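Long-range contacts in sugar-binding transport ATP-binding protein (Pyrococcus horikoshii, PDB 1V43), which probably binds and hydrolyses ATP as the ATPase subunit of an ABC transporter that takes up sugars: residues Gly312-Val317 / Pro347-Lys352; Thr324-Lys329 / Val337-His342. All coordinates share one frame; numbering follows the deposited sequence.

Contact 1: Gly312-Val317 / Pro347-Lys352; sequences GKVDFV and PGREVK
V314 meets V351 on the buried face of this strand pairing: CG2 of V314 lies 3.7 Å from CG1 of V351, and the two side chains cross at about a right angle. With CG1 anti to the backbone N (chi1 178°), V314 turns CG2 to the incoming segment, where it also packs on CG of R349. I345 covers V314, and V328 of the next strand but one along the sheet meets V351, so the pair belongs to the apolar interior of the TOBE domain. Close by, the backbones are gripped firmly. G312 and V351 exchange two hydrogen bonds as an antiparallel hydrogen-bonded pair, the N of V351 reaching the O of G312 at 2.6 Å. R349 O receives the N of V314 at 2.8 Å in an almost straight bond (173° at the hydrogen), and V314 O takes the N of G348 at 2.8 Å.

The other face is looser and exposed. K313 and E350, a non-hydrogen-bonded pair, run obliquely past one another with methylene contact, CG to CG 3.8 Å. Their charged ends stay apart, K313 NZ lying 5.1 Å from E350 OE2. CG of E350 also lies 3.3 Å from the O of G312. On its other edge, towards strand 323-330, strand 307-319 carries a classic beta bulge, D315 and F316 both facing H327, and D315 forms a salt bridge with K186 of the second subunit. Cohesion therefore comes from main-chain bonds and one apolar face, while the opposite charges on the solvent side probably add only a weak, screened attraction.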
ATOM      1  N   GLY A 312       7.012  16.098  22.338  1.00 40.72           N
ATOM      2  CA  GLY A 312       5.691  16.356  21.811  1.00 42.74           C
ATOM      3  C   GLY A 312       4.700  15.319  22.269  1.00 44.50           C
ATOM      4  O   GLY A 312       5.080  14.309  22.856  1.00 49.13           O
ATOM      5  N   LYS A 313       3.424  15.569  22.012  1.00 46.30           N
ATOM      6  CA  LYS A 313       2.380  14.631  22.397  1.00 47.65           C
ATOM      7  C   LYS A 313       1.880  13.868  21.186  1.00 44.27           C
ATOM      8  O   LYS A 313       1.737  14.427  20.096  1.00 40.79           O
ATOM      9  CB  LYS A 313       1.197  15.355  23.056  1.00 53.62           C
ATOM     10  CG  LYS A 313       1.468  15.812  24.482  1.00 65.18           C
ATOM     11  CD  LYS A 313       0.239  16.449  25.107  1.00 67.29           C
ATOM     12  CE  LYS A 313       0.501  16.861  26.548  1.00 68.68           C
ATOM     13  NZ  LYS A 313      -0.704  17.482  27.163  1.00 72.33           N
ATOM     14  N   VAL A 314       1.630  12.582  21.393  1.00 37.88           N
ATOM     15  CA  VAL A 314       1.120  11.715  20.349  1.00 36.74           C
ATOM     16  C   VAL A 314      -0.344  12.045  20.118  1.00 37.60           C
ATOM     17  O   VAL A 314      -1.156  11.944  21.030  1.00 39.63           O
ATOM     18  CB  VAL A 314       1.198  10.240  20.759  1.00 32.97           C
ATOM     19  CG1 VAL A 314       0.615   9.376  19.660  1.00 25.97           C
ATOM     20  CG2 VAL A 314       2.637   9.856  21.048  1.00 31.13           C
ATOM     21  N   ASP A 315      -0.676  12.434  18.897  1.00 35.50           N
ATOM     22  CA  ASP A 315      -2.045  12.767  18.540  1.00 31.51           C
ATOM     23  C   ASP A 315      -2.829  11.549  18.035  1.00 35.61           C
ATOM     24  O   ASP A 315      -4.045  11.468  18.204  1.00 32.34           O
ATOM     25  CB  ASP A 315      -2.033  13.839  17.461  1.00 38.30           C
ATOM     26  CG  ASP A 315      -3.419  14.300  17.090  1.00 44.09           C
ATOM     27  OD1 ASP A 315      -4.109  14.867  17.962  1.00 57.49           O
ATOM     28  OD2 ASP A 315      -3.814  14.097  15.929  1.00 43.58           O
ATOM     29  N   PHE A 316      -2.138  10.612  17.399  1.00 27.59           N
ATOM     30  CA  PHE A 316      -2.793   9.415  16.875  1.00 27.62           C
ATOM     31  C   PHE A 316      -1.771   8.344  16.531  1.00 30.63           C
ATOM     32  O   PHE A 316      -0.609   8.641  16.220  1.00 28.35           O
ATOM     33  CB  PHE A 316      -3.608   9.750  15.629  1.00 22.48           C
ATOM     34  CG  PHE A 316      -4.472   8.616  15.142  1.00 27.77           C
ATOM     35  CD1 PHE A 316      -5.613   8.232  15.853  1.00 28.93           C
ATOM     36  CD2 PHE A 316      -4.163   7.946  13.961  1.00 24.97           C
ATOM     37  CE1 PHE A 316      -6.439   7.197  15.395  1.00 29.65           C
ATOM     38  CE2 PHE A 316      -4.986   6.906  13.489  1.00 31.10           C
ATOM     39  CZ  PHE A 316      -6.124   6.534  14.211  1.00 36.10           C
ATOM     40  N   VAL A 317      -2.214   7.097  16.573  1.00 27.72           N
ATOM     41  CA  VAL A 317      -1.343   5.977  16.299  1.00 30.99           C
ATOM     42  C   VAL A 317      -1.928   4.984  15.302  1.00 32.16           C
ATOM     43  O   VAL A 317      -3.070   4.559  15.433  1.00 27.99           O
ATOM     44  CB  VAL A 317      -1.027   5.195  17.603  1.00 36.46           C
ATOM     45  CG1 VAL A 317      -0.090   4.017  17.300  1.00 26.82           C
ATOM     46  CG2 VAL A 317      -0.431   6.138  18.641  1.00 35.18           C
ATOM     47  N   PRO A 347      -2.577   7.652  22.569  1.00 63.74           N
ATOM     48  CA  PRO A 347      -2.691   9.083  22.295  1.00 62.04           C
ATOM     49  C   PRO A 347      -2.660   9.864  23.596  1.00 64.48           C
ATOM     50  O   PRO A 347      -3.087   9.363  24.636  1.00 63.74           O
ATOM     51  CB  PRO A 347      -4.041   9.196  21.596  1.00 62.78           C
ATOM     52  CG  PRO A 347      -4.180   7.880  20.912  1.00 62.83           C
ATOM     53  CD  PRO A 347      -3.712   6.921  21.974  1.00 63.71           C
ATOM     54  N   GLY A 348      -2.157  11.093  23.527  1.00 66.90           N
ATOM     55  CA  GLY A 348      -2.075  11.933  24.708  1.00 65.50           C
ATOM     56  C   GLY A 348      -0.726  11.833  25.394  1.00 64.06           C
ATOM     57  O   GLY A 348      -0.269  12.793  26.019  1.00 66.15           O
ATOM     58  N   ARG A 349      -0.080  10.676  25.288  1.00 56.80           N
ATOM     59  CA  ARG A 349       1.216  10.516  25.920  1.00 59.42           C
ATOM     60  C   ARG A 349       2.233  11.410  25.220  1.00 58.01           C
ATOM     61  O   ARG A 349       2.114  11.697  24.028  1.00 61.22           O
ATOM     62  CB  ARG A 349       1.676   9.057  25.874  1.00 60.05           C
ATOM     63  CG  ARG A 349       2.647   8.730  24.759  1.00 68.46           C
ATOM     64  CD  ARG A 349       3.807   7.869  25.271  1.00 76.74           C
ATOM     65  NE  ARG A 349       3.366   6.579  25.796  1.00 84.01           N
ATOM     66  CZ  ARG A 349       4.186   5.609  26.196  1.00 86.85           C
ATOM     67  NH1 ARG A 349       5.504   5.777  26.134  1.00 86.62           N
ATOM     68  NH2 ARG A 349       3.689   4.462  26.647  1.00 86.56           N
ATOM     69  N   GLU A 350       3.227  11.855  25.976  1.00 55.62           N
ATOM     70  CA  GLU A 350       4.274  12.720  25.455  1.00 52.58           C
ATOM     71  C   GLU A 350       5.465  11.847  25.074  1.00 51.44           C
ATOM     72  O   GLU A 350       5.718  10.826  25.714  1.00 49.66           O
ATOM     73  CB  GLU A 350       4.673  13.731  26.531  1.00 56.60           C
ATOM     74  CG  GLU A 350       4.916  15.129  26.022  1.00 65.06           C
ATOM     75  CD  GLU A 350       5.115  16.116  27.151  1.00 73.60           C
ATOM     76  OE1 GLU A 350       6.047  15.910  27.963  1.00 74.14           O
ATOM     77  OE2 GLU A 350       4.337  17.094  27.227  1.00 74.47           O
ATOM     78  N   VAL A 351       6.186  12.238  24.027  1.00 50.83           N
ATOM     79  CA  VAL A 351       7.343  11.473  23.565  1.00 46.71           C
ATOM     80  C   VAL A 351       8.493  12.384  23.150  1.00 48.31           C
ATOM     81  O   VAL A 351       8.270  13.514  22.727  1.00 49.78           O
ATOM     82  CB  VAL A 351       6.979  10.574  22.348  1.00 44.14           C
ATOM     83  CG1 VAL A 351       5.917   9.568  22.740  1.00 49.59           C
ATOM     84  CG2 VAL A 351       6.484  11.433  21.180  1.00 41.78           C
ATOM     85  N   LYS A 352       9.722  11.899  23.298  1.00 47.61           N
ATOM     86  CA  LYS A 352      10.889  12.667  22.887  1.00 46.91           C
ATOM     87  C   LYS A 352      11.195  12.195  21.480  1.00 43.16           C
ATOM     88  O   LYS A 352      11.730  11.110  21.290  1.00 44.22           O
ATOM     89  CB  LYS A 352      12.105  12.380  23.775  1.00 49.48           C
ATOM     90  CG  LYS A 352      12.172  13.173  25.063  1.00 60.18           C
ATOM     91  CD  LYS A 352      13.374  12.740  25.912  1.00 66.74           C
ATOM     92  CE  LYS A 352      13.321  13.344  27.318  1.00 70.82           C
ATOM     93  NZ  LYS A 352      14.340  12.744  28.233  1.00 68.10           N
TER

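Contact 2: Thr324-Lys329 / Val337-His342; sequences TILHVK and VKLPGH
L326 lays its CD1 against CD1 of L339, 3.6 Å away, the two leucines meeting at a slant on the face they share with T324, V337 and V328. Both carry CG anti to the carbonyl carbon (chi1 -47° in L326 and -55° in L339), which brings their branches together diagonally across the strands. Farther along, CG2 of V328 touches CG2 of V337 more loosely, at 4.2 Å.

Four backbone bonds join T324 to L339 and L326 to V337, two antiparallel hydrogen-bonded pairs flanking the non-hydrogen-bonded I325 and K338. Where the partner chain turns away, T324 prolongs the grip with its side chain: OG1 donates to the O of G341 at 2.8 Å, the donor tilted 17° from the carbonyl plane. The same hydroxyl is also hydrogen-bonded to I343 N, so two bonds fix the rotation of the hydroxyl.

From the outer strand, K338 reaches a salt bridge with D323 of the second subunit. The pairing forms the beta hairpin of strands 323-330 and 333-340. V295 and M293 of strand 293-295 cover L326 and V337, while strand 307-319 flanks 323-330 along its other edge.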
ATOM      1  N   THR A 324       4.556   0.808  13.182  1.00 22.02           N
ATOM      2  CA  THR A 324       3.703   1.610  14.049  1.00 28.87           C
ATOM      3  C   THR A 324       3.938   3.063  13.681  1.00 29.12           C
ATOM      4  O   THR A 324       5.025   3.586  13.924  1.00 30.17           O
ATOM      5  CB  THR A 324       4.064   1.410  15.544  1.00 32.48           C
ATOM      6  OG1 THR A 324       3.637   0.114  15.973  1.00 27.73           O
ATOM      7  CG2 THR A 324       3.411   2.478  16.406  1.00 33.94           C
ATOM      8  N   ILE A 325       2.941   3.712  13.086  1.00 25.33           N
ATOM      9  CA  ILE A 325       3.101   5.110  12.697  1.00 25.10           C
ATOM     10  C   ILE A 325       2.482   6.087  13.689  1.00 30.00           C
ATOM     11  O   ILE A 325       1.267   6.094  13.913  1.00 23.62           O
ATOM     12  CB  ILE A 325       2.502   5.381  11.316  1.00 24.15           C
ATOM     13  CG1 ILE A 325       3.078   4.384  10.319  1.00 19.48           C
ATOM     14  CG2 ILE A 325       2.841   6.825  10.869  1.00 16.35           C
ATOM     15  CD1 ILE A 325       2.523   4.528   8.931  1.00 33.62           C
ATOM     16  N   LEU A 326       3.327   6.931  14.266  1.00 27.18           N
ATOM     17  CA  LEU A 326       2.865   7.912  15.240  1.00 29.03           C
ATOM     18  C   LEU A 326       2.690   9.294  14.627  1.00 27.62           C
ATOM     19  O   LEU A 326       3.563   9.770  13.895  1.00 30.54           O
ATOM     20  CB  LEU A 326       3.870   8.038  16.382  1.00 27.04           C
ATOM     21  CG  LEU A 326       4.403   6.763  17.024  1.00 31.51           C
ATOM     22  CD1 LEU A 326       5.424   7.158  18.095  1.00 40.27           C
ATOM     23  CD2 LEU A 326       3.263   5.948  17.618  1.00 32.13           C
ATOM     24  N   HIS A 327       1.559   9.928  14.925  1.00 26.65           N
ATOM     25  CA  HIS A 327       1.298  11.285  14.461  1.00 23.88           C
ATOM     26  C   HIS A 327       1.571  12.106  15.713  1.00 36.58           C
ATOM     27  O   HIS A 327       0.771  12.107  16.648  1.00 37.32           O
ATOM     28  CB  HIS A 327      -0.154  11.454  14.008  1.00 24.67           C
ATOM     29  CG  HIS A 327      -0.568  10.506  12.919  1.00 28.04           C
ATOM     30  ND1 HIS A 327      -1.722  10.678  12.185  1.00 27.86           N
ATOM     31  CD2 HIS A 327      -0.008   9.357  12.469  1.00 29.84           C
ATOM     32  CE1 HIS A 327      -1.856   9.678  11.331  1.00 32.78           C
ATOM     33  NE2 HIS A 327      -0.829   8.861  11.484  1.00 28.27           N
ATOM     34  N   VAL A 328       2.729  12.764  15.739  1.00 38.78           N
ATOM     35  CA  VAL A 328       3.146  13.553  16.885  1.00 42.56           C
ATOM     36  C   VAL A 328       3.063  15.038  16.609  1.00 48.28           C
ATOM     37  O   VAL A 328       3.482  15.505  15.548  1.00 47.68           O
ATOM     38  CB  VAL A 328       4.606  13.248  17.280  1.00 46.38           C
ATOM     39  CG1 VAL A 328       4.909  13.872  18.634  1.00 41.73           C
ATOM     40  CG2 VAL A 328       4.846  11.760  17.307  1.00 35.00           C
ATOM     41  N   LYS A 329       2.527  15.776  17.576  1.00 52.39           N
ATOM     42  CA  LYS A 329       2.404  17.218  17.445  1.00 63.01           C
ATOM     43  C   LYS A 329       3.714  17.898  17.809  1.00 65.29           C
ATOM     44  O   LYS A 329       4.153  17.830  18.948  1.00 66.32           O
ATOM     45  CB  LYS A 329       1.301  17.757  18.358  1.00 65.15           C
ATOM     46  CG  LYS A 329      -0.121  17.454  17.909  1.00 69.17           C
ATOM     47  CD  LYS A 329      -1.115  18.204  18.792  1.00 79.59           C
ATOM     48  CE  LYS A 329      -2.565  17.910  18.429  1.00 84.38           C
ATOM     49  NZ  LYS A 329      -3.508  18.649  19.323  1.00 83.93           N
ATOM     50  N   VAL A 337       5.899   9.778  12.528  1.00 26.80           N
ATOM     51  CA  VAL A 337       7.115   9.068  12.883  1.00 23.51           C
ATOM     52  C   VAL A 337       6.849   7.577  12.655  1.00 31.02           C
ATOM     53  O   VAL A 337       5.877   7.015  13.171  1.00 27.37           O
ATOM     54  CB  VAL A 337       7.495   9.306  14.354  1.00 29.55           C
ATOM     55  CG1 VAL A 337       8.668   8.414  14.741  1.00 21.78           C
ATOM     56  CG2 VAL A 337       7.863  10.777  14.563  1.00 22.68           C
ATOM     57  N   LYS A 338       7.711   6.934  11.877  1.00 30.19           N
ATOM     58  CA  LYS A 338       7.521   5.525  11.589  1.00 27.29           C
ATOM     59  C   LYS A 338       8.441   4.629  12.403  1.00 31.25           C
ATOM     60  O   LYS A 338       9.657   4.710  12.283  1.00 31.57           O
ATOM     61  CB  LYS A 338       7.732   5.268  10.097  1.00 28.64           C
ATOM     62  CG  LYS A 338       7.567   3.818   9.698  1.00 28.24           C
ATOM     63  CD  LYS A 338       7.773   3.655   8.205  1.00 40.40           C
ATOM     64  CE  LYS A 338       7.700   2.196   7.795  1.00 46.91           C
ATOM     65  NZ  LYS A 338       7.788   2.033   6.325  1.00 55.28           N
ATOM     66  N   LEU A 339       7.848   3.774  13.230  1.00 24.84           N
ATOM     67  CA  LEU A 339       8.613   2.854  14.056  1.00 34.07           C
ATOM     68  C   LEU A 339       8.382   1.413  13.604  1.00 38.14           C
ATOM     69  O   LEU A 339       7.252   1.019  13.322  1.00 41.08           O
ATOM     70  CB  LEU A 339       8.183   2.973  15.511  1.00 34.58           C
ATOM     71  CG  LEU A 339       8.247   4.357  16.154  1.00 44.03           C
ATOM     72  CD1 LEU A 339       7.595   4.289  17.530  1.00 35.13           C
ATOM     73  CD2 LEU A 339       9.701   4.818  16.250  1.00 40.54           C
ATOM     74  N   PRO A 340       9.456   0.610  13.525  1.00 40.32           N
ATOM     75  CA  PRO A 340       9.337  -0.795  13.109  1.00 37.62           C
ATOM     76  C   PRO A 340       8.583  -1.589  14.170  1.00 34.22           C
ATOM     77  O   PRO A 340       8.647  -1.258  15.354  1.00 31.28           O
ATOM     78  CB  PRO A 340      10.793  -1.256  12.996  1.00 42.64           C
ATOM     79  CG  PRO A 340      11.541   0.037  12.678  1.00 49.70           C
ATOM     80  CD  PRO A 340      10.868   1.025  13.609  1.00 41.29           C
ATOM     81  N   GLY A 341       7.861  -2.624  13.749  1.00 34.70           N
ATOM     82  CA  GLY A 341       7.140  -3.447  14.705  1.00 35.65           C
ATOM     83  C   GLY A 341       5.860  -2.846  15.254  1.00 40.19           C
ATOM     84  O   GLY A 341       5.414  -1.784  14.808  1.00 38.81           O
ATOM     85  N   HIS A 342       5.285  -3.527  16.244  1.00 44.30           N
ATOM     86  CA  HIS A 342       4.028  -3.118  16.875  1.00 52.94           C
ATOM     87  C   HIS A 342       4.330  -2.410  18.197  1.00 58.65           C
ATOM     88  O   HIS A 342       4.912  -2.999  19.108  1.00 60.74           O
ATOM     89  CB  HIS A 342       3.156  -4.369  17.117  1.00 54.24           C
ATOM     90  CG  HIS A 342       1.688  -4.088  17.269  1.00 61.71           C
ATOM     91  ND1 HIS A 342       0.959  -3.385  16.331  1.00 62.23           N
ATOM     92  CD2 HIS A 342       0.803  -4.457  18.229  1.00 57.53           C
ATOM     93  CE1 HIS A 342      -0.308  -3.333  16.707  1.00 55.72           C
ATOM     94  NE2 HIS A 342      -0.429  -3.975  17.855  1.00 55.67           N
TER

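Contacts 1 and 2 illustrate how one antiparallel sheet grows by successive pairings. Their centres lie 10 Å apart, and the junction is the pairing of strands 307-319 and 323-330: D315 N reaches H327 O at 2.7 Å, and H327 N reaches F316 O at 2.8 Å, both probable hydrogen bonds. Contact 2 closes a local hairpin, whereas contact 1 spans that hairpin and brings strand 350-356 to the far edge of 307-319. I345 touches V314 and L326, so the apolar sides adjoin. Both lie away from ATP-binding residues such as K50 and T51, yet both touch the second subunit, through D315 and F316 in contact 1 and K338 and H342 in contact 2, consistent with a dimer-interface position.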